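PDB 1QMJ: 16 kDa beta-galactoside-binding lectin, which binds beta-galactosides such as lactose as a homodimeric galectin and may take part in regulating differentiation. Local coordinates for residues A[39-44]-A[93-98]; A[55-60]-A[71-76]. All coordinates share one frame; numbering follows the deposited sequence.

Contact 1: residues A[39-44]-A[93-98]; sequences TLMLHF and AEVKVK
Val95 and Val97 project as two forked bumps from strand 94-98, and Met41, Leu42 and Phe44 come down on them from the facing strand. The CD2 methyl of Leu42 fills the notch between the two valines: it lies 3.8 Å from CG1 of Val95 and 3.5 Å from CG2 of Val97, the second being closer than ordinary van der Waals contact. Each valine thus spends one methyl on Leu42 and turns the other to a different neighbour. On Val95 that is CG2, against which both CG (3.6 Å) and SD (3.4 Å) of Met41 lie. On Val97 it is CG1, which sits over the face of the Phe44 ring in a CH-pi contact, 4.0 Å from the ring centroid and only 13° off the normal. The two strands belong to opposite sheets of the galectin beta-sandwich, a jelly-roll-like fold. Their axes pass 9.7 Å apart at 23°, a spacing filled by side chains without any hydrogen bond from one segment to the other. A classic beta bulge, in which Met41 and Leu42 both face Val33, is consistent with two consecutive side chains pointing into this layer. Phe44 has its CG anti to the backbone N (chi1 -170°), which carries the ring out over Val97, and the ring also meets that of Phe104. Farther out in the core, Met41 touches Phe90, Met112 and Ile115, Leu42 leans on Cys59, and Val97 packs against Ile86.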
loop_
_atom_site.group_PDB
_atom_site.type_symbol
_atom_site.label_atom_id
_atom_site.label_comp_id
_atom_site.label_asym_id
_atom_site.label_seq_id
_atom_site.Cartn_x
_atom_site.Cartn_y
_atom_site.Cartn_z
ATOM N N THR A 39 -11.376 -2.503 14.588
ATOM C CA THR A 39 -12.575 -2.996 13.894
ATOM C C THR A 39 -12.185 -3.564 12.535
ATOM O O THR A 39 -11.908 -2.818 11.584
ATOM C CB THR A 39 -13.572 -1.857 13.713
ATOM O OG1 THR A 39 -13.942 -1.339 14.983
ATOM C CG2 THR A 39 -14.854 -2.295 13.003
ATOM N N LEU A 40 -12.181 -4.879 12.492
ATOM C CA LEU A 40 -11.818 -5.629 11.291
ATOM C C LEU A 40 -12.989 -6.431 10.756
ATOM O O LEU A 40 -13.691 -7.127 11.505
ATOM C CB LEU A 40 -10.699 -6.619 11.603
ATOM C CG LEU A 40 -9.461 -5.960 12.194
ATOM C CD1 LEU A 40 -8.375 -6.971 12.566
ATOM C CD2 LEU A 40 -8.801 -4.967 11.237
ATOM N N MET A 41 -13.159 -6.306 9.467
ATOM C CA MET A 41 -14.198 -7.019 8.759
ATOM C C MET A 41 -13.752 -8.470 8.619
ATOM O O MET A 41 -14.567 -9.400 8.614
ATOM C CB MET A 41 -14.414 -6.398 7.380
ATOM C CG MET A 41 -15.424 -7.166 6.525
ATOM S SD MET A 41 -15.408 -6.656 4.822
ATOM C CE MET A 41 -15.703 -4.904 4.714
ATOM N N LEU A 42 -12.442 -8.647 8.512
ATOM C CA LEU A 42 -11.880 -9.987 8.361
ATOM C C LEU A 42 -10.399 -10.068 8.749
ATOM O O LEU A 42 -9.577 -9.229 8.339
ATOM C CB LEU A 42 -11.993 -10.434 6.915
ATOM C CG LEU A 42 -11.160 -11.674 6.621
ATOM C CD1 LEU A 42 -11.674 -12.920 7.343
ATOM C CD2 LEU A 42 -11.132 -12.028 5.137
ATOM N N HIS A 43 -10.142 -11.102 9.530
ATOM C CA HIS A 43 -8.809 -11.441 10.028
ATOM C C HIS A 43 -8.410 -12.816 9.476
ATOM O O HIS A 43 -8.588 -13.846 10.143
ATOM C CB HIS A 43 -8.809 -11.492 11.562
ATOM C CG HIS A 43 -7.454 -11.911 12.149
ATOM N ND1 HIS A 43 -7.309 -13.056 12.928
ATOM C CD2 HIS A 43 -6.216 -11.351 12.070
ATOM C CE1 HIS A 43 -6.040 -13.154 13.286
ATOM N NE2 HIS A 43 -5.376 -12.145 12.782
ATOM N N PHE A 44 -7.888 -12.775 8.258
ATOM C CA PHE A 44 -7.418 -13.975 7.535
ATOM C C PHE A 44 -6.062 -14.358 8.103
ATOM O O PHE A 44 -5.057 -13.665 7.887
ATOM C CB PHE A 44 -7.298 -13.658 6.052
ATOM C CG PHE A 44 -7.052 -14.896 5.206
ATOM C CD1 PHE A 44 -8.084 -15.818 5.008
ATOM C CD2 PHE A 44 -5.796 -15.105 4.634
ATOM C CE1 PHE A 44 -7.857 -16.957 4.231
ATOM C CE2 PHE A 44 -5.569 -16.244 3.856
ATOM C CZ PHE A 44 -6.599 -17.171 3.654
ATOM N N ALA A 93 -23.259 -9.195 2.347
ATOM C CA ALA A 93 -23.445 -10.516 2.992
ATOM C C ALA A 93 -22.128 -11.196 3.429
ATOM O O ALA A 93 -22.042 -11.800 4.508
ATOM C CB ALA A 93 -24.153 -11.481 2.044
ATOM N N GLU A 94 -21.086 -11.122 2.615
ATOM C CA GLU A 94 -19.825 -11.794 2.993
ATOM C C GLU A 94 -18.583 -11.227 2.307
ATOM O O GLU A 94 -18.674 -10.369 1.415
ATOM C CB GLU A 94 -19.890 -13.281 2.617
ATOM C CG GLU A 94 -20.068 -13.518 1.110
ATOM C CD GLU A 94 -19.927 -14.993 0.717
ATOM O OE1 GLU A 94 -20.230 -15.917 1.563
ATOM O OE2 GLU A 94 -19.506 -15.312 -0.461
ATOM N N VAL A 95 -17.479 -11.768 2.794
ATOM C CA VAL A 95 -16.128 -11.471 2.331
ATOM C C VAL A 95 -15.565 -12.729 1.703
ATOM O O VAL A 95 -15.689 -13.827 2.260
ATOM C CB VAL A 95 -15.227 -11.062 3.504
ATOM C CG1 VAL A 95 -13.897 -10.451 3.053
ATOM C CG2 VAL A 95 -15.866 -10.026 4.427
ATOM N N LYS A 96 -14.968 -12.551 0.562
ATOM C CA LYS A 96 -14.365 -13.654 -0.173
ATOM C C LYS A 96 -12.869 -13.440 -0.294
ATOM O O LYS A 96 -12.403 -12.324 -0.538
ATOM C CB LYS A 96 -14.940 -13.739 -1.585
ATOM C CG LYS A 96 -16.378 -14.247 -1.646
ATOM C CD LYS A 96 -16.829 -14.506 -3.085
ATOM C CE LYS A 96 -18.227 -15.108 -3.189
ATOM N NZ LYS A 96 -18.555 -15.545 -4.554
ATOM N N VAL A 97 -12.162 -14.516 -0.118
ATOM C CA VAL A 97 -10.707 -14.533 -0.228
ATOM C C VAL A 97 -10.336 -15.643 -1.187
ATOM O O VAL A 97 -10.599 -16.822 -0.930
ATOM C CB VAL A 97 -10.067 -14.790 1.138
ATOM C CG1 VAL A 97 -8.537 -14.746 1.095
ATOM C CG2 VAL A 97 -10.480 -13.766 2.198
ATOM N N LYS A 98 -9.734 -15.274 -2.295
ATOM C CA LYS A 98 -9.352 -16.276 -3.287
ATOM C C LYS A 98 -7.863 -16.341 -3.524
ATOM O O LYS A 98 -7.195 -15.311 -3.707
ATOM C CB LYS A 98 -9.974 -16.015 -4.669
ATOM C CG LYS A 98 -10.914 -14.820 -4.721
ATOM C CD LYS A 98 -12.274 -15.167 -5.341
ATOM C CE LYS A 98 -12.226 -15.344 -6.863
ATOM N NZ LYS A 98 -13.551 -15.228 -7.496
#

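Contact 2: residues A[55-60]-A[71-76]; sequences NTVVCN and DRKADF
Cys59 and Asp71 exchange both backbone hydrogen bonds, N of Cys59 to O of Asp71 and N of Asp71 to O of Cys59, each 2.9 Å long. They form an antiparallel hydrogen-bonded pair in the concave, sugar-binding sheet of the galectin sandwich, and Val58 and Arg72 follow as a non-hydrogen-bonded pair. Next along, N of Lys73 reaches O of Val57 at 3.0 Å and almost straight (170°). Beyond Lys73 the chains part, and a water bridges them: it accepts from N of Val57 and donates to O of Lys73 and O of Asp75. The far end closes on Phe76, whose ring lies with one face under the Asn55 backbone, CA standing 3.6 Å above the plane over its centre; CG2 of Val57 meets CD1 of the same ring at 3.6 Å. A G1 bulge places Asn55 and Thr56 together opposite Arg47, and Phe48 meets the Phe76 ring edge-to-face. Asp71, Arg72 and Lys73 belong to the predicted beta-galactoside site. The Arg72 guanidinium passes CG2 of Thr56 and is gripped by salt bridges to Glu70 and Asp53, which probably fix its orientation. NZ of Lys73 hydrogen-bonds to the backbone O of Glu105 and makes a weak salt bridge along its own strand, to OD2 of Asp71 at 3.4 Å.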
loop_
_atom_site.group_PDB
_atom_site.type_symbol
_atom_site.label_atom_id
_atom_site.label_comp_id
_atom_site.label_asym_id
_atom_site.label_seq_id
_atom_site.Cartn_x
_atom_site.Cartn_y
_atom_site.Cartn_z
ATOM N N ASN A 55 -1.208 -26.049 10.336
ATOM C CA ASN A 55 -1.743 -25.920 8.971
ATOM C C ASN A 55 -3.267 -25.746 8.990
ATOM O O ASN A 55 -4.017 -26.610 8.508
ATOM C CB ASN A 55 -1.401 -27.170 8.166
ATOM C CG ASN A 55 0.106 -27.393 8.048
ATOM O OD1 ASN A 55 0.874 -26.436 8.143
ATOM N ND2 ASN A 55 0.581 -28.606 7.845
ATOM N N THR A 56 -3.682 -24.623 9.547
ATOM C CA THR A 56 -5.104 -24.268 9.656
ATOM C C THR A 56 -5.314 -22.780 9.416
ATOM O O THR A 56 -4.577 -21.935 9.941
ATOM C CB THR A 56 -5.640 -24.578 11.057
ATOM O OG1 THR A 56 -5.419 -25.940 11.379
ATOM C CG2 THR A 56 -7.144 -24.313 11.189
ATOM N N VAL A 57 -6.320 -22.494 8.624
ATOM C CA VAL A 57 -6.696 -21.118 8.320
ATOM C C VAL A 57 -7.789 -20.703 9.288
ATOM O O VAL A 57 -8.838 -21.354 9.384
ATOM C CB VAL A 57 -7.225 -20.986 6.887
ATOM C CG1 VAL A 57 -7.846 -19.612 6.610
ATOM C CG2 VAL A 57 -6.145 -21.172 5.820
ATOM N N VAL A 58 -7.522 -19.638 9.991
ATOM C CA VAL A 58 -8.471 -19.095 10.953
ATOM C C VAL A 58 -8.975 -17.754 10.443
ATOM O O VAL A 58 -8.189 -16.894 10.031
ATOM C CB VAL A 58 -7.803 -18.898 12.323
ATOM C CG1 VAL A 58 -8.750 -18.302 13.369
ATOM C CG2 VAL A 58 -7.283 -20.202 12.936
ATOM N N CYS A 59 -10.278 -17.625 10.477
ATOM C CA CYS A 59 -10.971 -16.406 10.052
ATOM C C CYS A 59 -11.738 -15.863 11.241
ATOM O O CYS A 59 -12.308 -16.623 12.032
ATOM C CB CYS A 59 -11.942 -16.713 8.910
ATOM S SG CYS A 59 -11.086 -17.159 7.320
ATOM N N ASN A 60 -11.743 -14.562 11.358
ATOM C CA ASN A 60 -12.426 -13.906 12.468
ATOM C C ASN A 60 -12.590 -12.421 12.203
ATOM O O ASN A 60 -11.906 -11.842 11.351
ATOM C CB ASN A 60 -11.593 -14.083 13.744
ATOM C CG ASN A 60 -12.426 -14.055 15.025
ATOM O OD1 ASN A 60 -13.594 -13.677 14.989
ATOM N ND2 ASN A 60 -11.886 -14.437 16.168
ATOM N N ASP A 71 -13.575 -18.978 13.182
ATOM C CA ASP A 71 -14.079 -19.806 12.097
ATOM C C ASP A 71 -12.886 -20.494 11.459
ATOM O O ASP A 71 -12.125 -19.878 10.702
ATOM C CB ASP A 71 -14.808 -18.941 11.064
ATOM C CG ASP A 71 -15.405 -19.760 9.915
ATOM O OD1 ASP A 71 -15.504 -21.042 10.019
ATOM O OD2 ASP A 71 -15.809 -19.168 8.843
ATOM N N ARG A 72 -12.750 -21.753 11.788
ATOM C CA ARG A 72 -11.654 -22.580 11.286
ATOM C C ARG A 72 -12.068 -23.253 9.990
ATOM O O ARG A 72 -13.142 -23.859 9.904
ATOM C CB ARG A 72 -11.301 -23.636 12.318
ATOM C CG ARG A 72 -10.413 -23.079 13.413
ATOM C CD ARG A 72 -10.802 -23.537 14.810
ATOM N NE ARG A 72 -9.904 -22.987 15.816
ATOM C CZ ARG A 72 -8.643 -23.386 15.966
ATOM N NH1 ARG A 72 -8.132 -24.352 15.189
ATOM N NH2 ARG A 72 -7.801 -22.869 16.866
ATOM N N LYS A 73 -11.192 -23.122 9.015
ATOM C CA LYS A 73 -11.402 -23.691 7.677
ATOM C C LYS A 73 -10.678 -25.035 7.560
ATOM O O LYS A 73 -9.673 -25.282 8.240
ATOM C CB LYS A 73 -10.873 -22.728 6.623
ATOM C CG LYS A 73 -11.649 -21.408 6.592
ATOM C CD LYS A 73 -13.136 -21.595 6.274
ATOM C CE LYS A 73 -13.911 -20.275 6.247
ATOM N NZ LYS A 73 -15.293 -20.432 5.769
ATOM N N ALA A 74 -11.224 -25.861 6.689
ATOM C CA ALA A 74 -10.714 -27.218 6.436
ATOM C C ALA A 74 -9.521 -27.221 5.463
ATOM O O ALA A 74 -8.544 -27.958 5.650
ATOM C CB ALA A 74 -11.819 -28.085 5.829
ATOM N N ASP A 75 -9.614 -26.399 4.436
ATOM C CA ASP A 75 -8.561 -26.311 3.399
ATOM C C ASP A 75 -7.423 -25.377 3.822
ATOM O O ASP A 75 -7.648 -24.331 4.445
ATOM C CB ASP A 75 -9.150 -25.779 2.096
ATOM C CG ASP A 75 -10.211 -26.705 1.511
ATOM O OD1 ASP A 75 -9.859 -27.797 0.924
ATOM O OD2 ASP A 75 -11.458 -26.393 1.605
ATOM N N PHE A 76 -6.225 -25.803 3.454
ATOM C CA PHE A 76 -4.980 -25.068 3.734
ATOM C C PHE A 76 -4.057 -25.157 2.507
ATOM O O PHE A 76 -3.050 -25.882 2.523
ATOM C CB PHE A 76 -4.278 -25.668 4.952
ATOM C CG PHE A 76 -3.185 -24.757 5.511
ATOM C CD1 PHE A 76 -3.530 -23.599 6.222
ATOM C CD2 PHE A 76 -1.840 -25.081 5.312
ATOM C CE1 PHE A 76 -2.526 -22.767 6.733
ATOM C CE2 PHE A 76 -0.836 -24.249 5.822
ATOM C CZ PHE A 76 -1.179 -23.092 6.532
HETATM O O HOH W 1 -7.289 -24.497 7.065
#

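Contact 1 and contact 2 have centres 13 Å apart and share one sheet, in which strands 39-47 and 56-63 are antiparallel neighbours. Contact 1 runs through the sandwich to the opposite sheet, whereas contact 2 stays within the sheet, pairing strand 56-63 with strand 71-73. Along the chain the order is 39-44, 55-60, 71-76, 93-98, so contact 2 is nested inside the loop that contact 1 closes. They touch where CE1 of Phe44 meets CG1 of Val57 at 3.6 Å, and a probable hydrogen bond joins N of His43 to O of Asn60. The predicted galactoside-site residues 71-73 are thereby connected, through strand 56-63, to the buried core between the sheets.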